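PDB 4MDY: periplasmic binding protein from Mycobacterium smegmatis, which probably binds an iron-bearing solute, such as a ferric siderophore, outside the cell membrane and passes it to an ABC transporter. Local coordinates for residues T198-Q203 with L277-V282; P133-A138 with S157-F162. All coordinates share one frame; numbering follows the deposited sequence.

Contact 1 of 2, residues T198-Q203 with L277-V282; sequences TDFLTQ and LSYPVV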
ATOM      1  N   THR A 198      -7.035  -3.501   6.460  1.00 21.37           N
ATOM      2  CA  THR A 198      -8.376  -2.956   6.711  1.00 21.92           C
ATOM      3  C   THR A 198      -8.425  -2.034   7.935  1.00 21.66           C
ATOM      4  O   THR A 198      -9.476  -1.477   8.240  1.00 22.07           O
ATOM      5  CB  THR A 198      -9.427  -4.075   6.869  1.00 22.42           C
ATOM      6  OG1 THR A 198      -9.073  -4.940   7.957  1.00 20.31           O
ATOM      7  CG2 THR A 198      -9.530  -4.898   5.587  1.00 23.11           C
ATOM      8  N   ASP A 199      -7.299  -1.860   8.630  1.00 23.04           N
ATOM      9  CA  ASP A 199      -7.281  -1.025   9.840  1.00 25.03           C
ATOM     10  C   ASP A 199      -7.818   0.377   9.581  1.00 21.90           C
ATOM     11  O   ASP A 199      -8.549   0.927  10.408  1.00 25.38           O
ATOM     12  CB  ASP A 199      -5.872  -0.919  10.442  1.00 28.89           C
ATOM     13  CG  ASP A 199      -5.467  -2.153  11.232  1.00 32.73           C
ATOM     14  OD1 ASP A 199      -6.345  -2.968  11.597  1.00 38.44           O
ATOM     15  OD2 ASP A 199      -4.255  -2.303  11.498  1.00 35.82           O
ATOM     16  N   PHE A 200      -7.466   0.957   8.439  1.00 20.02           N
ATOM     17  CA  PHE A 200      -7.918   2.303   8.127  1.00 20.93           C
ATOM     18  C   PHE A 200      -9.444   2.407   8.105  1.00 19.56           C
ATOM     19  O   PHE A 200      -9.982   3.429   8.495  1.00 23.85           O
ATOM     20  CB  PHE A 200      -7.302   2.828   6.822  1.00 21.62           C
ATOM     21  CG  PHE A 200      -7.928   2.289   5.572  1.00 22.05           C
ATOM     22  CD1 PHE A 200      -7.531   1.065   5.041  1.00 20.83           C
ATOM     23  CD2 PHE A 200      -8.889   3.024   4.894  1.00 24.78           C
ATOM     24  CE1 PHE A 200      -8.099   0.583   3.873  1.00 22.49           C
ATOM     25  CE2 PHE A 200      -9.450   2.551   3.719  1.00 23.82           C
ATOM     26  CZ  PHE A 200      -9.057   1.331   3.207  1.00 22.49           C
ATOM     27  N   LEU A 201     -10.125   1.345   7.678  1.00 19.85           N
ATOM     28  CA  LEU A 201     -11.585   1.331   7.655  1.00 20.22           C
ATOM     29  C   LEU A 201     -12.145   1.274   9.070  1.00 21.26           C
ATOM     30  O   LEU A 201     -13.088   2.005   9.400  1.00 20.99           O
ATOM     31  CB  LEU A 201     -12.108   0.152   6.838  1.00 21.35           C
ATOM     32  CG  LEU A 201     -11.773   0.174   5.344  1.00 22.89           C
ATOM     33  CD1 LEU A 201     -12.104  -1.169   4.719  1.00 24.09           C
ATOM     34  CD2 LEU A 201     -12.509   1.295   4.631  1.00 23.93           C
ATOM     35  N   THR A 202     -11.556   0.410   9.891  1.00 22.38           N
ATOM     36  CA  THR A 202     -11.930   0.269  11.295  1.00 25.26           C
ATOM     37  C   THR A 202     -11.724   1.592  12.048  1.00 24.62           C
ATOM     38  O   THR A 202     -12.572   1.993  12.852  1.00 27.19           O
ATOM     39  CB  THR A 202     -11.137  -0.884  11.956  1.00 28.42           C
ATOM     40  OG1 THR A 202     -11.481  -2.120  11.317  1.00 28.94           O
ATOM     41  CG2 THR A 202     -11.441  -1.000  13.450  1.00 31.47           C
ATOM     42  N   GLN A 203     -10.610   2.266  11.769  1.00 22.86           N
ATOM     43  CA  GLN A 203     -10.284   3.564  12.389  1.00 26.69           C
ATOM     44  C   GLN A 203     -11.272   4.674  12.018  1.00 25.97           C
ATOM     45  O   GLN A 203     -11.463   5.620  12.781  1.00 28.18           O
ATOM     46  CB  GLN A 203      -8.886   4.026  11.978  1.00 29.12           C
ATOM     47  CG  GLN A 203      -7.724   3.282  12.607  1.00 31.31           C
ATOM     48  CD  GLN A 203      -6.386   3.760  12.042  1.00 38.17           C
ATOM     49  OE1 GLN A 203      -6.026   3.437  10.911  1.00 46.71           O
ATOM     50  NE2 GLN A 203      -5.657   4.545  12.821  1.00 39.24           N
ATOM     51  N   LEU A 277       2.323   8.742   2.394  1.00 17.57           N
ATOM     52  CA  LEU A 277       1.857   9.742   1.445  1.00 16.49           C
ATOM     53  C   LEU A 277       0.530   9.374   0.795  1.00 16.73           C
ATOM     54  O   LEU A 277      -0.225  10.268   0.414  1.00 19.28           O
ATOM     55  CB  LEU A 277       2.911   9.997   0.363  1.00 17.31           C
ATOM     56  CG  LEU A 277       4.227  10.617   0.831  1.00 16.92           C
ATOM     57  CD1 LEU A 277       5.170  10.802  -0.353  1.00 18.54           C
ATOM     58  CD2 LEU A 277       3.992  11.945   1.532  1.00 18.88           C
ATOM     59  N   SER A 278       0.235   8.081   0.664  1.00 13.89           N
ATOM     60  CA  SER A 278      -0.976   7.669  -0.047  1.00 15.19           C
ATOM     61  C   SER A 278      -2.212   7.658   0.857  1.00 15.73           C
ATOM     62  O   SER A 278      -3.319   7.983   0.412  1.00 17.66           O
ATOM     63  CB  SER A 278      -0.779   6.324  -0.750  1.00 15.56           C
ATOM     64  OG  SER A 278      -1.103   5.215   0.063  1.00 15.08           O
ATOM     65  N   TYR A 279      -2.031   7.301   2.122  1.00 15.39           N
ATOM     66  CA  TYR A 279      -3.175   7.234   3.032  1.00 16.69           C
ATOM     67  C   TYR A 279      -3.920   8.567   3.241  1.00 18.03           C
ATOM     68  O   TYR A 279      -5.144   8.551   3.379  1.00 20.56           O
ATOM     69  CB  TYR A 279      -2.791   6.616   4.385  1.00 17.79           C
ATOM     70  CG  TYR A 279      -3.000   5.115   4.492  1.00 18.40           C
ATOM     71  CD1 TYR A 279      -4.119   4.485   3.932  1.00 21.01           C
ATOM     72  CD2 TYR A 279      -2.093   4.325   5.191  1.00 19.14           C
ATOM     73  CE1 TYR A 279      -4.301   3.114   4.038  1.00 19.42           C
ATOM     74  CE2 TYR A 279      -2.273   2.960   5.314  1.00 18.62           C
ATOM     75  CZ  TYR A 279      -3.376   2.357   4.743  1.00 20.17           C
ATOM     76  OH  TYR A 279      -3.541   1.001   4.876  1.00 23.06           O
ATOM     77  N   PRO A 280      -3.202   9.710   3.278  1.00 18.08           N
ATOM     78  CA  PRO A 280      -3.892  11.009   3.249  1.00 17.71           C
ATOM     79  C   PRO A 280      -4.839  11.178   2.059  1.00 18.32           C
ATOM     80  O   PRO A 280      -5.902  11.781   2.210  1.00 18.60           O
ATOM     81  CB  PRO A 280      -2.737  12.018   3.199  1.00 17.23           C
ATOM     82  CG  PRO A 280      -1.652  11.336   3.971  1.00 19.15           C
ATOM     83  CD  PRO A 280      -1.768   9.879   3.586  1.00 19.15           C
ATOM     84  N   VAL A 281      -4.475  10.635   0.899  1.00 18.66           N
ATOM     85  CA  VAL A 281      -5.369  10.660  -0.272  1.00 18.46           C
ATOM     86  C   VAL A 281      -6.640   9.837  -0.013  1.00 17.79           C
ATOM     87  O   VAL A 281      -7.740  10.237  -0.406  1.00 18.85           O
ATOM     88  CB  VAL A 281      -4.657  10.146  -1.543  1.00 19.81           C
ATOM     89  CG1 VAL A 281      -5.636  10.003  -2.705  1.00 20.57           C
ATOM     90  CG2 VAL A 281      -3.510  11.071  -1.915  1.00 22.61           C
ATOM     91  N   VAL A 282      -6.484   8.698   0.661  1.00 18.83           N
ATOM     92  CA  VAL A 282      -7.619   7.858   1.041  1.00 17.57           C
ATOM     93  C   VAL A 282      -8.515   8.614   2.024  1.00 18.39           C
ATOM     94  O   VAL A 282      -9.739   8.610   1.874  1.00 17.97           O
ATOM     95  CB  VAL A 282      -7.162   6.508   1.645  1.00 17.60           C
ATOM     96  CG1 VAL A 282      -8.354   5.667   2.087  1.00 17.10           C
ATOM     97  CG2 VAL A 282      -6.289   5.734   0.657  1.00 18.56           C
TER
HETATM   98  O   HOH W   1      -4.747   0.217   7.170  1.00 18.78           O
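At the junction of the two lobes of a solute-binding protein, Phe200 of the short helix 199-203 packs against Tyr279 and Val282, one turn apart near the beginning of the C-terminal helix 279-294. The two aromatic rings meet obliquely, their centroids 5.6 Å apart and their planes inclined by 41°; the closest pair is Phe200 CD1 and Tyr279 CE1 at 4.0 Å. On the CD2/CE2 half of the phenyl ring, Val282 CG1, the branch anti to its own backbone N (chi1 178°), approaches obliquely, 3.7 Å from Phe200 CE2. Leu201 of the same short helix places CG over one face of the Phe200 ring, near its rim. The polar link is indirect. A water in the plane of the Phe200 ring, at its edge, accepts from Phe200 N at 3.1 Å and hydrogen-bonds Tyr279 OH at 2.7 Å, giving a first-turn amide of helix 199-203 and a buried phenol a common partner. Trp134 and Phe162 both meet the Tyr279 ring edge-to-face, which extends the cluster into the neighbouring helices. This buried, largely aromatic packing joins helix 199-203 to the last helix, consistent with the two-lobed fold of the bacterial solute-binding protein 8 family.

Contact 2 of 2, residues P133-A138 with S157-F162; sequences PWKDQA and SVDDRF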
ATOM      1  N   PRO A 133       3.006  -5.145   7.520  1.00 18.55           N
ATOM      2  CA  PRO A 133       2.302  -3.952   8.001  1.00 17.67           C
ATOM      3  C   PRO A 133       2.996  -2.633   7.615  1.00 16.89           C
ATOM      4  O   PRO A 133       4.200  -2.478   7.823  1.00 17.30           O
ATOM      5  CB  PRO A 133       2.284  -4.153   9.523  1.00 17.87           C
ATOM      6  CG  PRO A 133       2.226  -5.630   9.680  1.00 18.29           C
ATOM      7  CD  PRO A 133       3.044  -6.202   8.545  1.00 17.78           C
ATOM      8  N   TRP A 134       2.238  -1.702   7.039  1.00 17.00           N
ATOM      9  CA  TRP A 134       2.808  -0.438   6.549  1.00 16.11           C
ATOM     10  C   TRP A 134       3.601   0.305   7.618  1.00 15.64           C
ATOM     11  O   TRP A 134       4.622   0.903   7.328  1.00 13.60           O
ATOM     12  CB  TRP A 134       1.733   0.475   5.920  1.00 16.19           C
ATOM     13  CG  TRP A 134       0.856   1.225   6.869  1.00 16.28           C
ATOM     14  CD1 TRP A 134      -0.272   0.759   7.487  1.00 16.56           C
ATOM     15  CD2 TRP A 134       1.026   2.574   7.313  1.00 16.51           C
ATOM     16  NE1 TRP A 134      -0.813   1.736   8.289  1.00 18.58           N
ATOM     17  CE2 TRP A 134      -0.039   2.860   8.203  1.00 16.81           C
ATOM     18  CE3 TRP A 134       1.973   3.569   7.051  1.00 17.57           C
ATOM     19  CZ2 TRP A 134      -0.180   4.101   8.831  1.00 18.46           C
ATOM     20  CZ3 TRP A 134       1.829   4.804   7.666  1.00 20.13           C
ATOM     21  CH2 TRP A 134       0.755   5.058   8.551  1.00 20.08           C
ATOM     22  N   LYS A 135       3.152   0.251   8.866  1.00 15.80           N
ATOM     23  CA  LYS A 135       3.873   0.945   9.921  1.00 16.54           C
ATOM     24  C   LYS A 135       5.250   0.314  10.199  1.00 15.96           C
ATOM     25  O   LYS A 135       6.210   1.026  10.496  1.00 19.53           O
ATOM     26  CB  LYS A 135       3.029   1.012  11.194  1.00 17.52           C
ATOM     27  CG  LYS A 135       1.787   1.883  11.042  1.00 18.60           C
ATOM     28  CD  LYS A 135       0.971   1.901  12.327  1.00 21.09           C
ATOM     29  CE  LYS A 135      -0.289   2.732  12.157  1.00 23.24           C
ATOM     30  NZ  LYS A 135      -1.125   2.746  13.388  1.00 24.59           N
ATOM     31  N   ASP A 136       5.344  -1.010  10.104  1.00 16.01           N
ATOM     32  CA  ASP A 136       6.617  -1.696  10.331  1.00 18.03           C
ATOM     33  C   ASP A 136       7.605  -1.294   9.241  1.00 16.07           C
ATOM     34  O   ASP A 136       8.766  -0.988   9.504  1.00 17.49           O
ATOM     35  CB  ASP A 136       6.443  -3.211  10.301  1.00 20.83           C
ATOM     36  CG  ASP A 136       5.627  -3.737  11.453  1.00 24.51           C
ATOM     37  OD1 ASP A 136       5.357  -2.982  12.417  1.00 31.57           O
ATOM     38  OD2 ASP A 136       5.254  -4.928  11.383  1.00 24.93           O
ATOM     39  N   GLN A 137       7.126  -1.289   8.008  1.00 16.41           N
ATOM     40  CA  GLN A 137       7.950  -0.861   6.885  1.00 15.10           C
ATOM     41  C   GLN A 137       8.395   0.601   7.014  1.00 14.19           C
ATOM     42  O   GLN A 137       9.562   0.922   6.787  1.00 15.64           O
ATOM     43  CB  GLN A 137       7.194  -1.086   5.578  1.00 15.01           C
ATOM     44  CG  GLN A 137       7.851  -0.450   4.377  1.00 15.89           C
ATOM     45  CD  GLN A 137       7.203  -0.900   3.086  1.00 17.30           C
ATOM     46  OE1 GLN A 137       7.044  -2.097   2.847  1.00 17.53           O
ATOM     47  NE2 GLN A 137       6.815   0.056   2.249  1.00 16.53           N
ATOM     48  N   ALA A 138       7.468   1.491   7.359  1.00 13.61           N
ATOM     49  CA  ALA A 138       7.796   2.904   7.505  1.00 14.19           C
ATOM     50  C   ALA A 138       8.816   3.097   8.616  1.00 15.06           C
ATOM     51  O   ALA A 138       9.797   3.810   8.449  1.00 12.86           O
ATOM     52  CB  ALA A 138       6.543   3.714   7.802  1.00 15.73           C
ATOM     53  N   SER A 157       0.308  11.239  12.048  1.00 19.44           N
ATOM     54  CA  SER A 157      -0.511  12.107  11.197  1.00 19.58           C
ATOM     55  C   SER A 157      -1.582  11.320  10.432  1.00 18.69           C
ATOM     56  O   SER A 157      -2.727  11.754  10.337  1.00 18.48           O
ATOM     57  CB  SER A 157       0.386  12.863  10.214  1.00 22.52           C
ATOM     58  OG  SER A 157      -0.366  13.782   9.455  1.00 24.86           O
ATOM     59  N   VAL A 158      -1.198  10.168   9.887  1.00 18.27           N
ATOM     60  CA  VAL A 158      -2.130   9.283   9.187  1.00 20.27           C
ATOM     61  C   VAL A 158      -3.211   8.759  10.125  1.00 20.28           C
ATOM     62  O   VAL A 158      -4.392   8.826   9.799  1.00 19.02           O
ATOM     63  CB  VAL A 158      -1.395   8.101   8.523  1.00 20.93           C
ATOM     64  CG1 VAL A 158      -2.375   7.020   8.070  1.00 21.97           C
ATOM     65  CG2 VAL A 158      -0.557   8.596   7.353  1.00 22.07           C
ATOM     66  N   ASP A 159      -2.801   8.244  11.285  1.00 20.53           N
ATOM     67  CA  ASP A 159      -3.755   7.759  12.286  1.00 22.01           C
ATOM     68  C   ASP A 159      -4.760   8.855  12.647  1.00 22.62           C
ATOM     69  O   ASP A 159      -5.974   8.609  12.696  1.00 22.26           O
ATOM     70  CB  ASP A 159      -3.026   7.284  13.552  1.00 24.68           C
ATOM     71  CG  ASP A 159      -2.308   5.952  13.361  1.00 28.87           C
ATOM     72  OD1 ASP A 159      -2.613   5.227  12.386  1.00 30.51           O
ATOM     73  OD2 ASP A 159      -1.434   5.621  14.195  1.00 30.61           O
ATOM     74  N   ASP A 160      -4.247  10.061  12.879  1.00 23.57           N
ATOM     75  CA  ASP A 160      -5.084  11.214  13.222  1.00 26.05           C
ATOM     76  C   ASP A 160      -6.065  11.592  12.114  1.00 23.90           C
ATOM     77  O   ASP A 160      -7.198  11.959  12.402  1.00 25.32           O
ATOM     78  CB  ASP A 160      -4.220  12.431  13.574  1.00 29.19           C
ATOM     79  CG  ASP A 160      -3.476  12.268  14.896  1.00 30.78           C
ATOM     80  OD1 ASP A 160      -3.791  11.341  15.677  1.00 37.77           O
ATOM     81  OD2 ASP A 160      -2.564  13.079  15.154  1.00 35.31           O
ATOM     82  N   ARG A 161      -5.635  11.519  10.858  1.00 21.29           N
ATOM     83  CA  ARG A 161      -6.554  11.751   9.731  1.00 22.76           C
ATOM     84  C   ARG A 161      -7.762  10.816   9.778  1.00 21.36           C
ATOM     85  O   ARG A 161      -8.898  11.267   9.641  1.00 23.90           O
ATOM     86  CB  ARG A 161      -5.844  11.595   8.380  1.00 23.84           C
ATOM     87  CG  ARG A 161      -4.865  12.707   8.022  1.00 28.19           C
ATOM     88  CD  ARG A 161      -5.513  14.084   7.920  1.00 31.83           C
ATOM     89  NE  ARG A 161      -6.618  14.134   6.955  1.00 36.96           N
ATOM     90  CZ  ARG A 161      -6.479  14.236   5.631  1.00 40.32           C
ATOM     91  NH1 ARG A 161      -5.276  14.300   5.062  1.00 41.83           N
ATOM     92  NH2 ARG A 161      -7.563  14.274   4.865  1.00 39.08           N
ATOM     93  N   PHE A 162      -7.530   9.521   9.980  1.00 20.28           N
ATOM     94  CA  PHE A 162      -8.632   8.554  10.042  1.00 22.77           C
ATOM     95  C   PHE A 162      -9.508   8.732  11.291  1.00 24.91           C
ATOM     96  O   PHE A 162     -10.729   8.592  11.215  1.00 25.50           O
ATOM     97  CB  PHE A 162      -8.106   7.121   9.919  1.00 24.24           C
ATOM     98  CG  PHE A 162      -7.458   6.836   8.591  1.00 25.38           C
ATOM     99  CD1 PHE A 162      -8.135   7.104   7.399  1.00 27.32           C
ATOM    100  CD2 PHE A 162      -6.177   6.319   8.520  1.00 25.54           C
ATOM    101  CE1 PHE A 162      -7.543   6.856   6.168  1.00 26.82           C
ATOM    102  CE2 PHE A 162      -5.585   6.066   7.293  1.00 27.05           C
ATOM    103  CZ  PHE A 162      -6.265   6.336   6.116  1.00 25.67           C
TER
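Lys135 NZ meets the carboxylate of Asp159 head-on in a forked salt bridge, 3.0 Å from Asp159 OD2 and 3.1 Å from Asp159 OD1. Both oxygens offer their syn lone pairs, so the ammonium sits in the mouth of the carboxylate. The bridge ties helix 134-144 of the N-terminal lobe to helix 148-168, probably the long connecting helix of this solute-binding protein fold. The two short segments run nearly antiparallel, at 153°, with axes 13.5 Å apart, too far for the backbones to pack closely; the long side chains of Lys135 and Trp134 span most of the gap. Lys135 does this with an extended chain beyond CG, while Asp159 reaches in from the other side. Asp159 OD1 has a probable second donor in Gln203 NE2, which should restrict rotation of the carboxylate and, with the lysine, probably stabilise its negative charge. Beside the salt bridge the contact turns apolar. With chi1 at 78°, Trp134 holds CG between its backbone N and carbonyl carbon and sends the six-membered end of the indole toward Val158; the two side chains approach from opposite directions, CH2 and CZ2 meeting Val158 CG1 obliquely. Ile155, a turn earlier on the long helix, touches both Trp134 and Lys135. Lys135 CG rests 3.5 Å above one face of the indole, near its rim, and Val158 CG1 lies 3.7 Å from Trp134 CH2.

Overall arrangement
Contacts 1 and 2 follow one another along the chain, yet their centres lie about 8 Å apart and the two form one continuous cluster. Contact 2 holds the probable connecting helix to the N-terminal lobe; contact 1 lies on the C-terminal side of the junction. Tyr279 of contact 1 belongs to both clusters, through its aromatic neighbours in contact 2. Phe162 also packs on Phe200, with Phe162 CE2 3.7 Å from Phe200 CB. The polar tie between the contacts is the one from Gln203 to Asp159. In this family the solute is generally held in the cleft between the lobes, and both contacts lie near the junction of those lobes.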